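PDB 1IA6: cellulase CEL9M from Clostridium cellulolyticum, which probably cleaves internal beta-1,4-glucosidic linkages in cellulose and related beta-glucans, as a family 9 glycoside hydrolase. Local coordinates for residues G296-L301 against V337-G342; M315-Y320 against Q327-L332. All coordinates share one frame; numbering follows the deposited sequence.

Contact 1: residues G296-L301 against V337-G342; sequences GGLKWL and VDYILG
Leu298 lies against one face of the Tyr339 ring, and the two side chains cross at about a right angle. Tyr339 can be followed outward from the last turn of helix 327-341. Its CB points toward the loop 296-301, and with CG anti to the backbone N (chi1 -178°) the ring is carried out to that loop. Tyr339 CD2 comes 3.7 Å from the carbonyl O of Gly296, which sits at the ring edge in its plane. Tyr339 CE2 meets Leu298 CB at 3.7 Å, and the same CB stands 3.8 Å from the ring centroid, 14° off the normal: a CH-pi contact over the face, displaced toward the rim. Across the same face, Tyr339 CE1 touches Leu298 CD2 at 3.9 Å. At the tip, Tyr339 OH passes Leu298 CD2 at 4.1 Å and is hydrogen-bonded to Asp397, whose other carboxylate oxygen accepts the N-H of Gly296; one aspartate thus ties ring and loop together. Leu298 also packs on Leu307 and Ala310 of helix 306-323, so it is wedged between two helices. Gly342 follows with positive phi, its N bonded weakly to Asp338 O at 3.2 Å and also to Tyr339 O. This is a Schellman motif, ending a helix of the alpha-helical barrel of family 9 glycoside hydrolases beside the loop that its tyrosine engages.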
loop_
_atom_site.group_PDB
_atom_site.type_symbol
_atom_site.label_atom_id
_atom_site.label_comp_id
_atom_site.label_asym_id
_atom_site.label_seq_id
_atom_site.Cartn_x
_atom_site.Cartn_y
_atom_site.Cartn_z
ATOM N N GLY A 296 1.234 0.257 -26.388
ATOM C CA GLY A 296 0.731 -1.000 -25.862
ATOM C C GLY A 296 -0.567 -0.910 -25.076
ATOM O O GLY A 296 -1.134 -1.934 -24.705
ATOM N N GLY A 297 -1.035 0.306 -24.803
ATOM C CA GLY A 297 -2.287 0.463 -24.079
ATOM C C GLY A 297 -2.190 0.800 -22.601
ATOM O O GLY A 297 -3.212 0.933 -21.922
ATOM N N LEU A 298 -0.973 0.945 -22.092
ATOM C CA LEU A 298 -0.774 1.266 -20.681
ATOM C C LEU A 298 -0.944 2.755 -20.396
ATOM O O LEU A 298 -0.426 3.592 -21.131
ATOM C CB LEU A 298 0.633 0.844 -20.240
ATOM C CG LEU A 298 1.120 1.311 -18.864
ATOM C CD1 LEU A 298 0.300 0.640 -17.768
ATOM C CD2 LEU A 298 2.598 0.968 -18.703
ATOM N N LYS A 299 -1.679 3.079 -19.337
ATOM C CA LYS A 299 -1.849 4.472 -18.935
ATOM C C LYS A 299 -0.565 4.790 -18.176
ATOM O O LYS A 299 -0.284 4.193 -17.133
ATOM C CB LYS A 299 -3.067 4.629 -18.023
ATOM C CG LYS A 299 -4.393 4.485 -18.750
ATOM C CD LYS A 299 -4.595 5.634 -19.722
ATOM C CE LYS A 299 -5.889 5.489 -20.502
ATOM N NZ LYS A 299 -6.064 6.627 -21.448
ATOM N N TRP A 300 0.202 5.733 -18.709
ATOM C CA TRP A 300 1.499 6.119 -18.161
ATOM C C TRP A 300 1.418 7.475 -17.466
ATOM O O TRP A 300 1.460 8.514 -18.123
ATOM C CB TRP A 300 2.501 6.186 -19.322
ATOM C CG TRP A 300 3.942 6.035 -18.954
ATOM C CD1 TRP A 300 4.644 4.869 -18.850
ATOM C CD2 TRP A 300 4.870 7.088 -18.683
ATOM N NE1 TRP A 300 5.954 5.132 -18.533
ATOM C CE2 TRP A 300 6.120 6.487 -18.424
ATOM C CE3 TRP A 300 4.767 8.483 -18.632
ATOM C CZ2 TRP A 300 7.263 7.232 -18.122
ATOM C CZ3 TRP A 300 5.903 9.226 -18.332
ATOM C CH2 TRP A 300 7.133 8.596 -18.080
ATOM N N LEU A 301 1.312 7.471 -16.140
ATOM C CA LEU A 301 1.207 8.720 -15.389
ATOM C C LEU A 301 2.550 9.419 -15.198
ATOM O O LEU A 301 2.662 10.634 -15.386
ATOM C CB LEU A 301 0.579 8.460 -14.019
ATOM C CG LEU A 301 0.361 9.709 -13.159
ATOM C CD1 LEU A 301 -0.699 10.598 -13.813
ATOM C CD2 LEU A 301 -0.081 9.299 -11.753
ATOM N N VAL A 337 -5.066 -4.071 -15.978
ATOM C CA VAL A 337 -4.769 -5.310 -15.274
ATOM C C VAL A 337 -4.201 -6.351 -16.229
ATOM O O VAL A 337 -3.184 -6.983 -15.936
ATOM C CB VAL A 337 -6.027 -5.902 -14.611
ATOM C CG1 VAL A 337 -5.701 -7.251 -13.996
ATOM C CG2 VAL A 337 -6.547 -4.955 -13.547
ATOM N N ASP A 338 -4.855 -6.531 -17.372
ATOM C CA ASP A 338 -4.392 -7.516 -18.344
ATOM C C ASP A 338 -2.997 -7.190 -18.865
ATOM O O ASP A 338 -2.219 -8.093 -19.168
ATOM C CB ASP A 338 -5.383 -7.632 -19.509
ATOM C CG ASP A 338 -6.708 -8.244 -19.082
ATOM O OD1 ASP A 338 -6.778 -8.790 -17.961
ATOM O OD2 ASP A 338 -7.676 -8.188 -19.866
ATOM N N TYR A 339 -2.679 -5.903 -18.956
ATOM C CA TYR A 339 -1.360 -5.479 -19.417
ATOM C C TYR A 339 -0.317 -5.961 -18.411
ATOM O O TYR A 339 0.719 -6.515 -18.785
ATOM C CB TYR A 339 -1.315 -3.953 -19.550
ATOM C CG TYR A 339 -0.003 -3.406 -20.074
ATOM C CD1 TYR A 339 1.125 -3.341 -19.255
ATOM C CD2 TYR A 339 0.110 -2.949 -21.388
ATOM C CE1 TYR A 339 2.334 -2.831 -19.730
ATOM C CE2 TYR A 339 1.315 -2.436 -21.875
ATOM C CZ TYR A 339 2.422 -2.381 -21.041
ATOM O OH TYR A 339 3.616 -1.875 -21.508
ATOM N N ILE A 340 -0.609 -5.757 -17.131
ATOM C CA ILE A 340 0.282 -6.168 -16.053
ATOM C C ILE A 340 0.502 -7.683 -16.052
ATOM O O ILE A 340 1.613 -8.156 -15.815
ATOM C CB ILE A 340 -0.295 -5.721 -14.681
ATOM C CG1 ILE A 340 -0.204 -4.197 -14.564
ATOM C CG2 ILE A 340 0.444 -6.411 -13.533
ATOM C CD1 ILE A 340 -0.944 -3.621 -13.374
ATOM N N LEU A 341 -0.558 -8.435 -16.335
ATOM C CA LEU A 341 -0.488 -9.891 -16.347
ATOM C C LEU A 341 0.218 -10.508 -17.556
ATOM O O LEU A 341 0.516 -11.705 -17.552
ATOM C CB LEU A 341 -1.895 -10.482 -16.218
ATOM C CG LEU A 341 -2.627 -10.143 -14.916
ATOM C CD1 LEU A 341 -4.039 -10.718 -14.944
ATOM C CD2 LEU A 341 -1.849 -10.695 -13.736
ATOM N N GLY A 342 0.475 -9.716 -18.594
ATOM C CA GLY A 342 1.164 -10.269 -19.748
ATOM C C GLY A 342 0.744 -9.782 -21.120
ATOM O O GLY A 342 1.429 -10.053 -22.102
#

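Contact 2: residues M315-Y320 against Q327-L332; sequences MVMLVY and QSLLDL
Leu329 sits between Met317 and Tyr320, giving one methyl to each. Its CD2 lies 3.8 Å from Met317 CE and 3.9 Å from Met317 SD, the two side chains crossing at about a right angle, while CD1 approaches Tyr320 CD2 at 3.6 Å on an oblique path. Met317 is extended beyond CG (chi2 -179°), which takes its thioether past Leu329 to Leu332, where Met317 CE is 4.1 Å from Leu332 CD1. Phe284 of helix 274-289 packs on Met317 and Leu329 and meets the Tyr320 ring edge-to-face, adding an aromatic neighbour on this side. The pair is a helical hairpin of the family 9 alpha-barrel: consecutive helices 306-323 and 327-341 are joined by a short turn, and the two segments run roughly antiparallel at 144°, their axes 9.4 Å apart. Contact is sparser on the flank of Leu318 and Leu330. Here CB of Leu330 points away from the partner helix, yet CD2 of its side chain still reaches Leu318 CD2 at 3.6 Å; Phe430 also touches the partly exposed Leu330. Farther out, on the face of helix 327-341 turned from its partner, exposed Gln327 reaches Asp331 OD1 through NE2 in one of two modelled conformers, so this bond is doubtful.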
loop_
_atom_site.group_PDB
_atom_site.type_symbol
_atom_site.label_atom_id
_atom_site.label_comp_id
_atom_site.label_asym_id
_atom_site.label_seq_id
_atom_site.Cartn_x
_atom_site.Cartn_y
_atom_site.Cartn_z
ATOM N N MET A 315 -8.032 0.338 -9.333
ATOM C CA MET A 315 -8.710 -0.150 -8.138
ATOM C C MET A 315 -9.826 0.812 -7.722
ATOM O O MET A 315 -10.939 0.383 -7.409
ATOM C CB MET A 315 -7.723 -0.314 -6.978
ATOM C CG MET A 315 -8.395 -0.825 -5.710
ATOM S SD MET A 315 -7.379 -0.691 -4.241
ATOM C CE MET A 315 -8.637 -0.827 -2.976
ATOM N N VAL A 316 -9.527 2.109 -7.714
ATOM C CA VAL A 316 -10.520 3.110 -7.336
ATOM C C VAL A 316 -11.718 3.054 -8.283
ATOM O O VAL A 316 -12.869 3.118 -7.847
ATOM C CB VAL A 316 -9.916 4.534 -7.354
ATOM C CG1 VAL A 316 -10.978 5.559 -6.972
ATOM C CG2 VAL A 316 -8.741 4.607 -6.385
ATOM N N MET A 317 -11.449 2.930 -9.579
ATOM C CA MET A 317 -12.524 2.852 -10.560
ATOM C C MET A 317 -13.407 1.628 -10.327
ATOM O O MET A 317 -14.624 1.698 -10.494
ATOM C CB MET A 317 -11.957 2.804 -11.980
ATOM C CG MET A 317 -11.241 4.069 -12.398
ATOM S SD MET A 317 -10.628 3.947 -14.086
ATOM C CE MET A 317 -10.436 5.692 -14.495
ATOM N N LEU A 318 -12.806 0.505 -9.943
ATOM C CA LEU A 318 -13.595 -0.703 -9.701
ATOM C C LEU A 318 -14.437 -0.609 -8.432
ATOM O O LEU A 318 -15.524 -1.186 -8.358
ATOM C CB LEU A 318 -12.692 -1.941 -9.645
ATOM C CG LEU A 318 -12.032 -2.321 -10.975
ATOM C CD1 LEU A 318 -11.335 -3.661 -10.827
ATOM C CD2 LEU A 318 -13.082 -2.391 -12.077
ATOM N N VAL A 319 -13.944 0.107 -7.426
ATOM C CA VAL A 319 -14.713 0.270 -6.195
ATOM C C VAL A 319 -15.923 1.131 -6.550
ATOM O O VAL A 319 -17.046 0.860 -6.122
ATOM C CB VAL A 319 -13.883 0.966 -5.096
ATOM C CG1 VAL A 319 -14.752 1.241 -3.876
ATOM C CG2 VAL A 319 -12.706 0.086 -4.711
ATOM N N TYR A 320 -15.683 2.164 -7.351
ATOM C CA TYR A 320 -16.739 3.064 -7.794
ATOM C C TYR A 320 -17.799 2.291 -8.583
ATOM O O TYR A 320 -18.997 2.540 -8.437
ATOM C CB TYR A 320 -16.146 4.162 -8.682
ATOM C CG TYR A 320 -17.163 5.106 -9.273
ATOM C CD1 TYR A 320 -17.745 6.108 -8.498
ATOM C CD2 TYR A 320 -17.546 4.999 -10.609
ATOM C CE1 TYR A 320 -18.683 6.988 -9.044
ATOM C CE2 TYR A 320 -18.483 5.869 -11.162
ATOM C CZ TYR A 320 -19.045 6.861 -10.375
ATOM O OH TYR A 320 -19.961 7.734 -10.923
ATOM N N GLN A 327 -19.337 0.984 -17.979
ATOM C CA GLN A 327 -18.599 0.087 -18.859
ATOM C C GLN A 327 -17.270 0.659 -19.348
ATOM O O GLN A 327 -16.316 -0.086 -19.573
ATOM C CB GLN A 327 -19.468 -0.297 -20.059
ATOM C CG GLN A 327 -18.989 -1.539 -20.787
ATOM C CD GLN A 327 -18.815 -2.720 -19.852
ATOM O OE1 GLN A 327 -19.719 -3.060 -19.089
ATOM N NE2 GLN A 327 -17.649 -3.353 -19.907
ATOM N N SER A 328 -17.204 1.976 -19.509
ATOM C CA SER A 328 -15.978 2.614 -19.979
ATOM C C SER A 328 -14.896 2.477 -18.908
ATOM O O SER A 328 -13.713 2.361 -19.223
ATOM C CB SER A 328 -16.214 4.092 -20.298
ATOM O OG SER A 328 -16.439 4.851 -19.123
ATOM N N LEU A 329 -15.310 2.482 -17.645
ATOM C CA LEU A 329 -14.373 2.348 -16.534
ATOM C C LEU A 329 -13.930 0.897 -16.388
ATOM O O LEU A 329 -12.759 0.621 -16.125
ATOM C CB LEU A 329 -15.014 2.833 -15.230
ATOM C CG LEU A 329 -15.364 4.324 -15.178
ATOM C CD1 LEU A 329 -16.078 4.646 -13.871
ATOM C CD2 LEU A 329 -14.093 5.149 -15.306
ATOM N N LEU A 330 -14.866 -0.029 -16.562
ATOM C CA LEU A 330 -14.553 -1.447 -16.460
ATOM C C LEU A 330 -13.589 -1.864 -17.566
ATOM O O LEU A 330 -12.678 -2.655 -17.333
ATOM C CB LEU A 330 -15.831 -2.288 -16.540
ATOM C CG LEU A 330 -16.741 -2.205 -15.312
ATOM C CD1 LEU A 330 -18.051 -2.922 -15.587
ATOM C CD2 LEU A 330 -16.031 -2.814 -14.110
ATOM N N ASP A 331 -13.785 -1.328 -18.767
ATOM C CA ASP A 331 -12.907 -1.667 -19.879
ATOM C C ASP A 331 -11.508 -1.107 -19.662
ATOM O O ASP A 331 -10.514 -1.772 -19.948
ATOM C CB ASP A 331 -13.462 -1.135 -21.203
ATOM C CG ASP A 331 -14.766 -1.797 -21.600
ATOM O OD1 ASP A 331 -14.930 -3.006 -21.328
ATOM O OD2 ASP A 331 -15.622 -1.110 -22.197
ATOM N N LEU A 332 -11.430 0.118 -19.154
ATOM C CA LEU A 332 -10.132 0.743 -18.916
ATOM C C LEU A 332 -9.387 -0.042 -17.848
ATOM O O LEU A 332 -8.223 -0.406 -18.028
ATOM C CB LEU A 332 -10.313 2.201 -18.470
ATOM C CG LEU A 332 -9.071 3.105 -18.410
ATOM C CD1 LEU A 332 -9.511 4.553 -18.270
ATOM C CD2 LEU A 332 -8.175 2.709 -17.251
#

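Overall arrangement
Coming from the N terminus, the chain leaves helix 274-289 and enters the loop holding 296-301, then climbs helix 306-323 through 315-320, turns sharply, and starts helix 327-341 with 327-332. Contact 2 closes this short hairpin, with six residues between its segments. The chain then runs on to the far end of the same helix, where 337-342 returns to the loop and contact 1 closes a wider circuit of 35 intervening residues. Contact 2 therefore falls wholly within contact 1, their centres about 14 Å apart. Helix 327-341 serves both: its first turns pack on the preceding helix, its last on the loop leading into that helix.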